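Local coordinates for cupin 2 conserved barrel domain protein (Leptotrichia buccalis, PDB 3RNS), which is of unknown function but belongs to the cupin family, whose members share a small conserved beta barrel that often serves as a binding or catalytic scaffold, at residues 15-21 against 100-104; 56-60 against 104-110; 64-68 against 78-82; 69-73 against 85-91. One frame throughout, in Å; residues are numbered along the deposited sequence. Where two conformers were deposited one is given.

Interaction 1: residues 15-21 against 100-104; sequences FNRLITS and NLKLI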
loop_
_atom_site.group_PDB
_atom_site.type_symbol
_atom_site.label_atom_id
_atom_site.label_comp_id
_atom_site.label_asym_id
_atom_site.label_seq_id
_atom_site.Cartn_x
_atom_site.Cartn_y
_atom_site.Cartn_z
ATOM N N PHE A 15 5.989 8.123 2.496
ATOM C CA PHE A 15 4.604 8.617 2.752
ATOM C C PHE A 15 4.467 9.190 4.133
ATOM O O PHE A 15 3.714 10.131 4.331
ATOM C CB PHE A 15 3.551 7.512 2.520
ATOM C CG PHE A 15 3.383 7.141 1.074
ATOM C CD1 PHE A 15 3.877 7.953 0.070
ATOM C CD2 PHE A 15 2.723 5.986 0.712
ATOM C CE1 PHE A 15 3.661 7.646 -1.270
ATOM C CE2 PHE A 15 2.518 5.676 -0.607
ATOM C CZ PHE A 15 2.985 6.489 -1.602
ATOM N N ASN A 16 5.237 8.655 5.084
ATOM C CA ASN A 16 5.232 9.237 6.398
ATOM C C ASN A 16 5.615 10.757 6.416
ATOM O O ASN A 16 5.087 11.554 7.194
ATOM C CB ASN A 16 6.108 8.406 7.368
ATOM C CG ASN A 16 5.370 8.127 8.654
ATOM O OD1 ASN A 16 4.702 9.031 9.242
ATOM N ND2 ASN A 16 5.348 6.835 9.030
ATOM N N ARG A 17 6.486 11.155 5.508
ATOM C CA ARG A 17 6.876 12.535 5.388
ATOM C C ARG A 17 5.916 13.247 4.440
ATOM O O ARG A 17 5.712 14.438 4.566
ATOM C CB ARG A 17 8.319 12.615 4.814
ATOM C CG ARG A 17 8.809 13.964 4.538
ATOM C CD ARG A 17 8.925 14.729 5.902
ATOM N NE ARG A 17 9.344 16.107 5.711
ATOM C CZ ARG A 17 8.551 17.115 5.404
ATOM N NH1 ARG A 17 7.238 16.963 5.247
ATOM N NH2 ARG A 17 9.080 18.302 5.267
ATOM N N LEU A 18 5.395 12.539 3.442
ATOM C CA LEU A 18 4.564 13.196 2.398
ATOM C C LEU A 18 3.283 13.709 2.978
ATOM O O LEU A 18 2.831 14.761 2.607
ATOM C CB LEU A 18 4.229 12.261 1.254
ATOM C CG LEU A 18 3.522 12.887 0.035
ATOM C CD1 LEU A 18 4.320 14.013 -0.694
ATOM C CD2 LEU A 18 3.249 11.789 -0.902
ATOM N N ILE A 19 2.694 12.979 3.906
ATOM C CA ILE A 19 1.369 13.343 4.422
ATOM C C ILE A 19 1.413 13.406 5.944
ATOM O O ILE A 19 1.849 12.475 6.630
ATOM C CB ILE A 19 0.215 12.394 3.905
ATOM C CG1 ILE A 19 -1.169 12.977 4.221
ATOM C CG2 ILE A 19 0.339 10.910 4.477
ATOM C CD1 ILE A 19 -2.320 12.501 3.293
ATOM N N THR A 20 0.956 14.527 6.460
ATOM C CA THR A 20 1.009 14.810 7.861
ATOM C C THR A 20 -0.298 15.581 8.222
ATOM O O THR A 20 -0.953 16.145 7.337
ATOM C CB THR A 20 2.315 15.682 8.196
ATOM O OG1 THR A 20 2.151 16.986 7.661
ATOM C CG2 THR A 20 3.643 15.092 7.635
ATOM N N SER A 21 -0.704 15.539 9.487
ATOM C CA SER A 21 -1.843 16.328 9.981
ATOM C C SER A 21 -1.462 17.071 11.279
ATOM O O SER A 21 -0.666 16.592 12.060
ATOM C CB SER A 21 -3.083 15.437 10.187
ATOM O OG SER A 21 -2.783 14.178 10.764
ATOM N N ASN A 100 -1.610 9.612 15.924
ATOM C CA ASN A 100 -1.582 10.060 14.511
ATOM C C ASN A 100 -1.593 8.854 13.560
ATOM O O ASN A 100 -0.577 8.242 13.324
ATOM C CB ASN A 100 -0.365 10.927 14.274
ATOM C CG ASN A 100 -0.324 11.547 12.844
ATOM O OD1 ASN A 100 0.733 12.033 12.462
ATOM N ND2 ASN A 100 -1.452 11.550 12.077
ATOM N N LEU A 101 -2.776 8.512 13.068
ATOM C CA LEU A 101 -3.007 7.326 12.270
ATOM C C LEU A 101 -2.853 7.672 10.806
ATOM O O LEU A 101 -3.458 8.625 10.332
ATOM C CB LEU A 101 -4.407 6.813 12.530
ATOM C CG LEU A 101 -4.761 5.562 11.760
ATOM C CD1 LEU A 101 -3.842 4.357 12.170
ATOM C CD2 LEU A 101 -6.238 5.298 11.964
ATOM N N LYS A 102 -2.009 6.924 10.104
ATOM C CA LYS A 102 -1.827 7.157 8.686
ATOM C C LYS A 102 -2.141 5.883 7.928
ATOM O O LYS A 102 -1.740 4.772 8.329
ATOM C CB LYS A 102 -0.410 7.649 8.380
ATOM C CG LYS A 102 -0.102 9.011 9.063
ATOM C CD LYS A 102 1.235 9.528 8.676
ATOM C CE LYS A 102 1.579 10.834 9.423
ATOM N NZ LYS A 102 2.934 11.280 8.976
ATOM N N LEU A 103 -2.831 6.029 6.811
ATOM C CA LEU A 103 -3.386 4.871 6.106
ATOM C C LEU A 103 -3.214 5.055 4.636
ATOM O O LEU A 103 -3.391 6.196 4.120
ATOM C CB LEU A 103 -4.869 4.775 6.402
ATOM C CG LEU A 103 -5.376 4.537 7.828
ATOM C CD1 LEU A 103 -6.863 4.685 7.862
ATOM C CD2 LEU A 103 -4.929 3.162 8.360
ATOM N N ILE A 104 -2.889 3.969 3.930
ATOM C CA ILE A 104 -3.108 3.891 2.503
ATOM C C ILE A 104 -4.498 3.271 2.322
ATOM O O ILE A 104 -4.776 2.216 2.889
ATOM C CB ILE A 104 -2.077 2.971 1.762
ATOM C CG1 ILE A 104 -0.632 3.343 2.090
ATOM C CG2 ILE A 104 -2.343 3.035 0.250
ATOM C CD1 ILE A 104 0.427 2.465 1.400
HETATM O O HOH W 1 1.496 14.204 10.805
#
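Phe15 opens the short helix 15-18 with the edge of its ring against the methyl tip of Ile104, CD2 to CD1 4.3 Å. One residue on, Asn16 meets Lys102 of the strand, the two side chains crossing at about a right angle. Lys102 NZ donates to Asn16 OD1 at 2.9 Å, tilted 20° from the amide plane, and the main-chain Asn16 O stands 2.8 Å from the same nitrogen. Just past the helix, Ile19 O receives another bond from Lys102 NZ, 2.8 Å long and lying in the carbonyl plane, which ties the N-terminal segment to the sheet of strand 101-108. The lysine reaches these oxygens because its chain runs extended beyond CG. Thr20 lies beside it, CG2 4.1 Å from Lys102 NZ. At Ser21 a water takes over, accepting from Ser21 N at 2.9 Å and donating to Asn100 OD1 at 2.8 Å; Ser21 OG bonds to Ser43, and Asn100 ND2 to Leu44 O. A methionine in place of Lys102 would probably leave Asn16 OD1 and Ile19 O without their shared donor. Neither segment carries a carboxylate, so the buried ammonium is met here by neutral oxygens, whose dipoles would probably help offset its charge.

Interaction 2: residues 56-60 against 104-110; sequences LGNRY and IEIGEKI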
loop_
_atom_site.group_PDB
_atom_site.type_symbol
_atom_site.label_atom_id
_atom_site.label_comp_id
_atom_site.label_asym_id
_atom_site.label_seq_id
_atom_site.Cartn_x
_atom_site.Cartn_y
_atom_site.Cartn_z
ATOM N N LEU A 56 -20.057 1.119 -2.496
ATOM C CA LEU A 56 -20.415 0.287 -3.668
ATOM C C LEU A 56 -19.318 -0.748 -4.022
ATOM O O LEU A 56 -19.606 -1.764 -4.670
ATOM C CB LEU A 56 -20.755 1.149 -4.905
ATOM C CG LEU A 56 -22.223 1.241 -5.372
ATOM C CD1 LEU A 56 -22.417 2.433 -6.335
ATOM C CD2 LEU A 56 -22.729 -0.081 -6.024
ATOM N N GLY A 57 -18.073 -0.478 -3.618
ATOM C CA GLY A 57 -16.975 -1.440 -3.774
ATOM C C GLY A 57 -16.171 -1.653 -2.501
ATOM O O GLY A 57 -16.340 -0.919 -1.506
ATOM N N ASN A 58 -15.273 -2.643 -2.546
ATOM C CA ASN A 58 -14.440 -2.996 -1.407
ATOM C C ASN A 58 -13.401 -1.916 -1.104
ATOM O O ASN A 58 -12.993 -1.154 -1.999
ATOM C CB ASN A 58 -13.743 -4.339 -1.641
ATOM C CG ASN A 58 -14.724 -5.458 -2.014
ATOM O OD1 ASN A 58 -15.618 -5.791 -1.243
ATOM N ND2 ASN A 58 -14.559 -6.023 -3.207
ATOM N N ARG A 59 -12.995 -1.859 0.155
ATOM C CA ARG A 59 -11.937 -0.970 0.592
ATOM C C ARG A 59 -10.900 -1.786 1.356
ATOM O O ARG A 59 -11.253 -2.715 2.112
ATOM C CB ARG A 59 -12.484 0.096 1.518
ATOM C CG ARG A 59 -13.562 0.995 0.922
ATOM C CD ARG A 59 -12.954 2.103 0.089
ATOM N NE ARG A 59 -13.952 2.983 -0.535
ATOM C CZ ARG A 59 -14.574 2.732 -1.693
ATOM N NH1 ARG A 59 -14.372 1.595 -2.352
ATOM N NH2 ARG A 59 -15.425 3.618 -2.191
ATOM N N TYR A 60 -9.640 -1.443 1.139
ATOM C CA TYR A 60 -8.514 -2.062 1.788
ATOM C C TYR A 60 -7.656 -0.933 2.360
ATOM O O TYR A 60 -7.521 0.125 1.743
ATOM C CB TYR A 60 -7.675 -2.862 0.781
ATOM C CG TYR A 60 -8.498 -3.822 -0.023
ATOM C CD1 TYR A 60 -8.685 -5.109 0.399
ATOM C CD2 TYR A 60 -9.095 -3.424 -1.206
ATOM C CE1 TYR A 60 -9.510 -6.002 -0.322
ATOM C CE2 TYR A 60 -9.901 -4.296 -1.939
ATOM C CZ TYR A 60 -10.108 -5.581 -1.483
ATOM O OH TYR A 60 -10.885 -6.456 -2.222
ATOM N N ILE A 104 -2.889 3.969 3.930
ATOM C CA ILE A 104 -3.108 3.891 2.503
ATOM C C ILE A 104 -4.498 3.271 2.322
ATOM O O ILE A 104 -4.776 2.216 2.889
ATOM C CB ILE A 104 -2.077 2.971 1.762
ATOM C CG1 ILE A 104 -0.632 3.343 2.090
ATOM C CG2 ILE A 104 -2.343 3.035 0.250
ATOM C CD1 ILE A 104 0.427 2.465 1.400
ATOM N N GLU A 105 -5.368 3.903 1.530
ATOM C CA GLU A 105 -6.684 3.398 1.248
ATOM C C GLU A 105 -6.719 2.998 -0.232
ATOM O O GLU A 105 -6.442 3.807 -1.088
ATOM C CB GLU A 105 -7.779 4.461 1.512
ATOM C CG GLU A 105 -9.200 3.978 1.179
ATOM C CD GLU A 105 -10.268 5.074 1.329
ATOM O OE1 GLU A 105 -10.659 5.675 0.307
ATOM O OE2 GLU A 105 -10.733 5.329 2.466
ATOM N N ILE A 106 -7.100 1.766 -0.512
ATOM C CA ILE A 106 -7.179 1.248 -1.868
ATOM C C ILE A 106 -8.642 0.913 -2.041
ATOM O O ILE A 106 -9.199 0.211 -1.222
ATOM C CB ILE A 106 -6.310 -0.010 -2.084
ATOM C CG1 ILE A 106 -4.862 0.226 -1.658
ATOM C CG2 ILE A 106 -6.300 -0.414 -3.532
ATOM C CD1 ILE A 106 -4.553 -0.153 -0.214
ATOM N N GLY A 107 -9.268 1.469 -3.053
ATOM C CA GLY A 107 -10.646 1.223 -3.285
ATOM C C GLY A 107 -10.984 0.795 -4.682
ATOM O O GLY A 107 -10.305 1.192 -5.619
ATOM N N GLU A 108 -12.017 -0.057 -4.793
ATOM C CA GLU A 108 -12.736 -0.330 -6.047
ATOM C C GLU A 108 -13.933 0.601 -6.063
ATOM O O GLU A 108 -14.667 0.670 -5.069
ATOM C CB GLU A 108 -13.280 -1.757 -6.097
ATOM C CG GLU A 108 -12.279 -2.877 -6.430
ATOM C CD GLU A 108 -12.920 -3.978 -7.297
ATOM O OE1 GLU A 108 -13.985 -4.523 -6.900
ATOM O OE2 GLU A 108 -12.381 -4.279 -8.393
ATOM N N LYS A 109 -14.174 1.287 -7.165
ATOM C CA LYS A 109 -15.295 2.213 -7.162
ATOM C C LYS A 109 -16.681 1.468 -7.229
ATOM O O LYS A 109 -17.555 1.715 -6.357
ATOM C CB LYS A 109 -15.073 3.322 -8.201
ATOM C CG LYS A 109 -13.884 4.197 -7.799
ATOM C CD LYS A 109 -13.710 5.463 -8.637
ATOM C CE LYS A 109 -12.276 5.990 -8.514
ATOM N NZ LYS A 109 -11.982 7.019 -9.529
ATOM N N ILE A 110 -16.852 0.532 -8.172
ATOM C CA ILE A 110 -18.107 -0.265 -8.244
ATOM C C ILE A 110 -17.880 -1.784 -8.166
ATOM O O ILE A 110 -16.847 -2.292 -8.606
ATOM C CB ILE A 110 -18.937 0.077 -9.503
ATOM C CG1 ILE A 110 -19.541 1.495 -9.389
ATOM C CG2 ILE A 110 -20.103 -0.950 -9.706
ATOM C CD1 ILE A 110 -20.485 1.869 -10.562
#
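Arg59 reaches Glu108 through a folded chain: CG is anti to the carbonyl carbon (chi1 -60°), and a bend at the next bond (chi2 -82°) swings the guanidinium along the strand toward Asn58 and Glu108. Its NH1 then donates twice, to Glu108 O at 2.9 Å and to Asn58 O at 3.1 Å. Both oxygens lie close to the guanidinium plane, yet the nitrogen approaches each from above the plane of its carbonyl. Asn58 O is gripped a second time by Glu108 N, at 3.2 Å and nearly straight (168°). Regular antiparallel pairing follows at Tyr60 and Ile106, with Tyr60 N to Ile106 O 2.9 Å and Ile106 N to Tyr60 O 2.8 Å. These two side chains share a sheet face and pack on Leu153 and Met155. On the other face Arg59 extends past Gly107. Near the strand ends, Gly57 CA gives a C-H...O contact to Glu108 O at 3.4 Å, a close approach that suits a glycine at this position. Glu105 sits near the arginine without a salt bridge, NE to OE1 being 4.3 Å; its oxygens bond instead to the hydroxyls of Tyr38 and Tyr61, and a bound acetate lies nearby. A leucine at Arg59 would probably cost Glu108 O and Asn58 O the arginine donor, the latter keeping its bond from Glu108 N, and leave Glu105 without the nearby positive charge. One guanidinium nitrogen thus bridges the carbonyls of Asn58, just before its strand, and Glu108, at the end of the other, where the regular ladder stops.

Interaction 3: residues 64-68 against 78-82; sequences FNGNG and TISNG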
loop_
_atom_site.group_PDB
_atom_site.type_symbol
_atom_site.label_atom_id
_atom_site.label_comp_id
_atom_site.label_asym_id
_atom_site.label_seq_id
_atom_site.Cartn_x
_atom_site.Cartn_y
_atom_site.Cartn_z
ATOM N N PHE A 64 0.492 2.707 7.957
ATOM C CA PHE A 64 1.909 2.981 8.011
ATOM C C PHE A 64 2.335 3.936 9.142
ATOM O O PHE A 64 3.483 4.377 9.179
ATOM C CB PHE A 64 2.404 3.420 6.600
ATOM C CG PHE A 64 1.830 4.723 6.072
ATOM C CD1 PHE A 64 0.647 4.750 5.302
ATOM C CD2 PHE A 64 2.536 5.918 6.247
ATOM C CE1 PHE A 64 0.186 5.917 4.819
ATOM C CE2 PHE A 64 2.073 7.092 5.718
ATOM C CZ PHE A 64 0.893 7.107 5.022
ATOM N N ASN A 65 1.439 4.223 10.078
ATOM C CA ASN A 65 1.785 5.028 11.257
ATOM C C ASN A 65 0.643 4.969 12.218
ATOM O O ASN A 65 -0.541 5.117 11.829
ATOM C CB ASN A 65 2.018 6.530 10.943
ATOM C CG ASN A 65 2.880 7.242 12.017
ATOM O OD1 ASN A 65 4.082 7.036 12.090
ATOM N ND2 ASN A 65 2.263 8.124 12.805
ATOM N N GLY A 66 1.009 4.838 13.485
ATOM C CA GLY A 66 0.067 5.019 14.561
ATOM C C GLY A 66 -0.838 3.851 14.820
ATOM O O GLY A 66 -0.554 2.709 14.438
ATOM N N ASN A 67 -1.947 4.160 15.487
ATOM C CA ASN A 67 -2.867 3.174 16.020
ATOM C C ASN A 67 -4.243 3.704 15.883
ATOM O O ASN A 67 -4.427 4.858 16.150
ATOM C CB ASN A 67 -2.652 3.005 17.546
ATOM C CG ASN A 67 -1.368 2.321 17.867
ATOM O OD1 ASN A 67 -1.249 1.100 17.716
ATOM N ND2 ASN A 67 -0.377 3.099 18.284
ATOM N N GLY A 68 -5.206 2.849 15.590
ATOM C CA GLY A 68 -6.593 3.241 15.634
ATOM C C GLY A 68 -7.569 2.105 15.784
ATOM O O GLY A 68 -7.174 0.970 16.029
ATOM N N THR A 78 -9.032 -3.459 15.929
ATOM C CA THR A 78 -7.895 -2.597 16.202
ATOM C C THR A 78 -6.947 -2.642 14.986
ATOM O O THR A 78 -6.794 -3.677 14.358
ATOM C CB THR A 78 -7.197 -3.046 17.502
ATOM O OG1 THR A 78 -8.032 -2.682 18.617
ATOM C CG2 THR A 78 -5.846 -2.384 17.660
ATOM N N ILE A 79 -6.360 -1.500 14.639
ATOM C CA ILE A 79 -5.417 -1.426 13.528
ATOM C C ILE A 79 -4.188 -0.675 14.004
ATOM O O ILE A 79 -4.284 0.307 14.724
ATOM C CB ILE A 79 -6.047 -0.832 12.196
ATOM C CG1 ILE A 79 -5.119 -1.091 11.000
ATOM C CG2 ILE A 79 -6.312 0.681 12.282
ATOM C CD1 ILE A 79 -5.764 -0.799 9.582
ATOM N N SER A 80 -3.030 -1.175 13.607
ATOM C CA SER A 80 -1.755 -0.612 14.006
ATOM C C SER A 80 -0.778 -0.574 12.845
ATOM O O SER A 80 -1.005 -1.207 11.777
ATOM C CB SER A 80 -1.169 -1.446 15.158
ATOM O OG SER A 80 0.009 -0.829 15.651
ATOM N N ASN A 81 0.307 0.166 13.025
ATOM C CA ASN A 81 1.366 0.224 12.017
ATOM C C ASN A 81 1.791 -1.159 11.490
ATOM O O ASN A 81 2.066 -2.010 12.268
ATOM C CB ASN A 81 2.599 0.896 12.633
ATOM C CG ASN A 81 3.596 1.385 11.593
ATOM O OD1 ASN A 81 4.584 1.974 11.957
ATOM N ND2 ASN A 81 3.348 1.150 10.317
ATOM N N GLY A 82 1.861 -1.345 10.173
ATOM C CA GLY A 82 2.141 -2.642 9.558
ATOM C C GLY A 82 0.936 -3.509 9.224
ATOM O O GLY A 82 1.062 -4.567 8.576
#
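Gly68 and Ile79 form an antiparallel hydrogen-bonded pair, with Gly68 N to Ile79 O 2.8 Å and Ile79 N to Gly68 O 2.9 Å, both almost straight; Asn67 and Ser80 beside them make a non-hydrogen-bonded pair, and beyond these Asn81 N reaches Gly66 O only in a weak bond of 3.0 Å. On the face of Asn67 and Ser80, the serine hydroxyl donates to Asn67 OD1 at 3.1 Å, coming from above the amide plane. Ser80 was modelled in two conformers, and the bond belongs to one of them, so it may be made only part of the time. On the other face Ile79 places CG2 between its own N and carbonyl carbon, which brings that methyl to 3.9 Å from Gly68 O. A side chain on Gly68 would have projected to the same face, toward this methyl. Asn81 has CG anti to the backbone N (chi1 -163°), and the extended side chain carries ND2 to 3.2 Å from Phe64 C. Its angle to Phe64 O is poor for a hydrogen bond; the amide donates to Cys63 O instead, tying the turn to strand 59-65. The Phe64 ring points the other way, onto Phe15, Lys102 and Ile104, while Asn65 ND2 bonds to Asn100 O. After Asn65, Gly66, at positive phi, takes the chain from strand 59-65 in one sheet to strand 67-72 in the other. The pairing is the open end of the beta hairpin 67-72/76-80, and this crossing between two facing sheets is consistent with the cupin jelly-roll barrel.

Interaction 4: residues 69-73 against 85-91; sequences EIFIE and LEITANH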
loop_
_atom_site.group_PDB
_atom_site.type_symbol
_atom_site.label_atom_id
_atom_site.label_comp_id
_atom_site.label_asym_id
_atom_site.label_seq_id
_atom_site.Cartn_x
_atom_site.Cartn_y
_atom_site.Cartn_z
ATOM N N GLU A 69 -8.850 2.436 15.642
ATOM C CA GLU A 69 -9.950 1.501 15.826
ATOM C C GLU A 69 -10.932 1.640 14.655
ATOM O O GLU A 69 -11.246 2.763 14.236
ATOM C CB GLU A 69 -10.636 1.776 17.160
ATOM C CG GLU A 69 -9.644 1.762 18.331
ATOM C CD GLU A 69 -10.302 1.755 19.728
ATOM O OE1 GLU A 69 -11.208 2.574 19.999
ATOM O OE2 GLU A 69 -9.882 0.926 20.576
ATOM N N ILE A 70 -11.377 0.507 14.115
ATOM C CA ILE A 70 -12.333 0.505 13.027
ATOM C C ILE A 70 -13.586 -0.121 13.572
ATOM O O ILE A 70 -13.512 -1.159 14.208
ATOM C CB ILE A 70 -11.867 -0.321 11.814
ATOM C CG1 ILE A 70 -10.338 -0.262 11.621
ATOM C CG2 ILE A 70 -12.557 0.179 10.542
ATOM C CD1 ILE A 70 -9.835 0.949 10.852
ATOM N N PHE A 71 -14.727 0.516 13.371
ATOM C CA PHE A 71 -15.980 -0.060 13.801
ATOM C C PHE A 71 -16.749 -0.324 12.546
ATOM O O PHE A 71 -17.122 0.612 11.858
ATOM C CB PHE A 71 -16.750 0.889 14.697
ATOM C CG PHE A 71 -15.968 1.371 15.888
ATOM C CD1 PHE A 71 -16.098 0.752 17.127
ATOM C CD2 PHE A 71 -15.102 2.465 15.770
ATOM C CE1 PHE A 71 -15.380 1.217 18.229
ATOM C CE2 PHE A 71 -14.375 2.931 16.852
ATOM C CZ PHE A 71 -14.510 2.308 18.089
ATOM N N ILE A 72 -16.930 -1.601 12.225
ATOM C CA ILE A 72 -17.650 -2.018 11.023
ATOM C C ILE A 72 -18.982 -2.535 11.497
ATOM O O ILE A 72 -19.022 -3.439 12.344
ATOM C CB ILE A 72 -16.925 -3.161 10.252
ATOM C CG1 ILE A 72 -15.402 -3.007 10.333
ATOM C CG2 ILE A 72 -17.399 -3.208 8.804
ATOM C CD1 ILE A 72 -14.625 -3.792 9.284
ATOM N N GLU A 73 -20.066 -1.967 10.957
ATOM C CA GLU A 73 -21.416 -2.271 11.413
ATOM C C GLU A 73 -21.343 -2.704 12.886
ATOM O O GLU A 73 -21.754 -3.822 13.240
ATOM C CB GLU A 73 -22.083 -3.391 10.566
ATOM C CG GLU A 73 -22.244 -3.141 9.038
ATOM C CD GLU A 73 -23.406 -2.220 8.646
ATOM O OE1 GLU A 73 -24.566 -2.478 9.064
ATOM O OE2 GLU A 73 -23.164 -1.264 7.876
ATOM N N LEU A 85 -6.071 -4.402 6.385
ATOM C CA LEU A 85 -7.452 -4.722 6.628
ATOM C C LEU A 85 -8.299 -4.552 5.360
ATOM O O LEU A 85 -8.161 -3.549 4.657
ATOM C CB LEU A 85 -8.010 -3.777 7.707
ATOM C CG LEU A 85 -9.495 -3.897 8.127
ATOM C CD1 LEU A 85 -9.777 -5.230 8.792
ATOM C CD2 LEU A 85 -9.806 -2.786 9.066
ATOM N N GLU A 86 -9.173 -5.524 5.100
ATOM C CA GLU A 86 -10.165 -5.457 4.042
ATOM C C GLU A 86 -11.528 -5.182 4.650
ATOM O O GLU A 86 -11.897 -5.779 5.659
ATOM C CB GLU A 86 -10.284 -6.770 3.264
ATOM C CG GLU A 86 -11.577 -6.814 2.418
ATOM C CD GLU A 86 -11.763 -8.052 1.509
ATOM O OE1 GLU A 86 -10.845 -8.873 1.352
ATOM O OE2 GLU A 86 -12.867 -8.176 0.923
ATOM N N ILE A 87 -12.273 -4.283 4.005
ATOM C CA ILE A 87 -13.666 -3.975 4.358
ATOM C C ILE A 87 -14.499 -4.215 3.108
ATOM O O ILE A 87 -14.349 -3.529 2.098
ATOM C CB ILE A 87 -13.806 -2.514 4.860
ATOM C CG1 ILE A 87 -12.817 -2.279 6.017
ATOM C CG2 ILE A 87 -15.228 -2.223 5.276
ATOM C CD1 ILE A 87 -13.000 -1.040 6.804
ATOM N N THR A 88 -15.348 -5.237 3.155
ATOM C CA THR A 88 -16.162 -5.598 1.989
ATOM C C THR A 88 -17.276 -4.544 1.704
ATOM O O THR A 88 -17.681 -3.789 2.582
ATOM C CB THR A 88 -16.727 -7.061 2.126
ATOM O OG1 THR A 88 -17.428 -7.203 3.366
ATOM C CG2 THR A 88 -15.585 -8.080 2.110
ATOM N N ALA A 89 -17.727 -4.504 0.450
ATOM C CA ALA A 89 -18.817 -3.636 -0.007
ATOM C C ALA A 89 -20.092 -3.772 0.843
ATOM O O ALA A 89 -20.339 -4.812 1.455
ATOM C CB ALA A 89 -19.143 -3.943 -1.486
ATOM N N ASN A 90 -20.869 -2.685 0.871
ATOM C CA ASN A 90 -22.177 -2.630 1.540
ATOM C C ASN A 90 -22.073 -2.584 3.081
ATOM O O ASN A 90 -23.005 -2.984 3.806
ATOM C CB ASN A 90 -23.088 -3.779 1.051
ATOM C CG ASN A 90 -23.188 -3.837 -0.476
ATOM O OD1 ASN A 90 -23.442 -2.817 -1.128
ATOM N ND2 ASN A 90 -22.975 -5.027 -1.047
ATOM N N HIS A 91 -20.950 -2.060 3.583
ATOM C CA HIS A 91 -20.755 -1.916 5.029
ATOM C C HIS A 91 -20.475 -0.483 5.437
ATOM O O HIS A 91 -19.559 0.171 4.898
ATOM C CB HIS A 91 -19.633 -2.827 5.516
ATOM C CG HIS A 91 -20.008 -4.277 5.533
ATOM N ND1 HIS A 91 -19.610 -5.160 4.550
ATOM C CD2 HIS A 91 -20.764 -4.993 6.399
ATOM C CE1 HIS A 91 -20.104 -6.359 4.815
ATOM N NE2 HIS A 91 -20.808 -6.283 5.932
#
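Ile70 and Leu85 reach toward each other tip to tip from strands that do not share a hydrogen bond. From CB of Ile70 two branches leave. CG1 comes first against Leu85 CD2, at 3.6 Å, and CD1 beyond it stays near that same methyl at 4.1 Å; the CG2 branch turns to Ile87 instead, meeting its CD1 at 4.0 Å. With CG anti to the backbone N (chi1 179°), Leu85 stretches toward the facing strand and presents CD2. Two residues along, Ile72 repeats the theme: CD1 touches Ile87 CG1 at 4.0 Å, and CG2 rests on His91 CB at the same separation. Ile70, Ile72, Leu85 and Ile87 thus form an aliphatic layer between the strands. Past the strand, polar residues take over, though they still touch through carbon. Glu73 crosses His91 at about a right angle and sets CG at the ring edge, 3.5 Å from CD2, while its OE2 bonds to Asn92 N. His91 ND1 donates to Thr88 O at 3.1 Å, an oxygen in the ring plane, which helps to hold the rotation of the imidazole. The two strand segments run 25° from parallel with axes 10.2 Å apart, a spacing that fits facing sheets. In one sheet strand 67-72 lies between 93-97 and 76-80, so that Ile70 also packs on Ile95 and Ile79; in the other, strand 83-87 runs beside 59-65, where Ile87 touches Tyr61 as well as Tyr93 from across the barrel.

From the N terminus, interaction 1 closes the first long loop, bringing helix 15-18 and the turn after it onto strand 101-108. Interaction 2 begins inside that loop and ends beyond it, so the two cross; they share Ile104 and reach different ends of the same strand, about 19 Å apart between centres. Interactions 3 and 4 nest within both loops and cross each other, each using strand 67-72: residues 64-68 pair with 78-82 in the hairpin, whereas 69-73 pack across the barrel on 85-91. Neighbouring contacts touch through Asn65 with Asn100, Arg59 with Ile87, and Ile79 with Ile70. Together they join two facing sheets and the N-terminal segment.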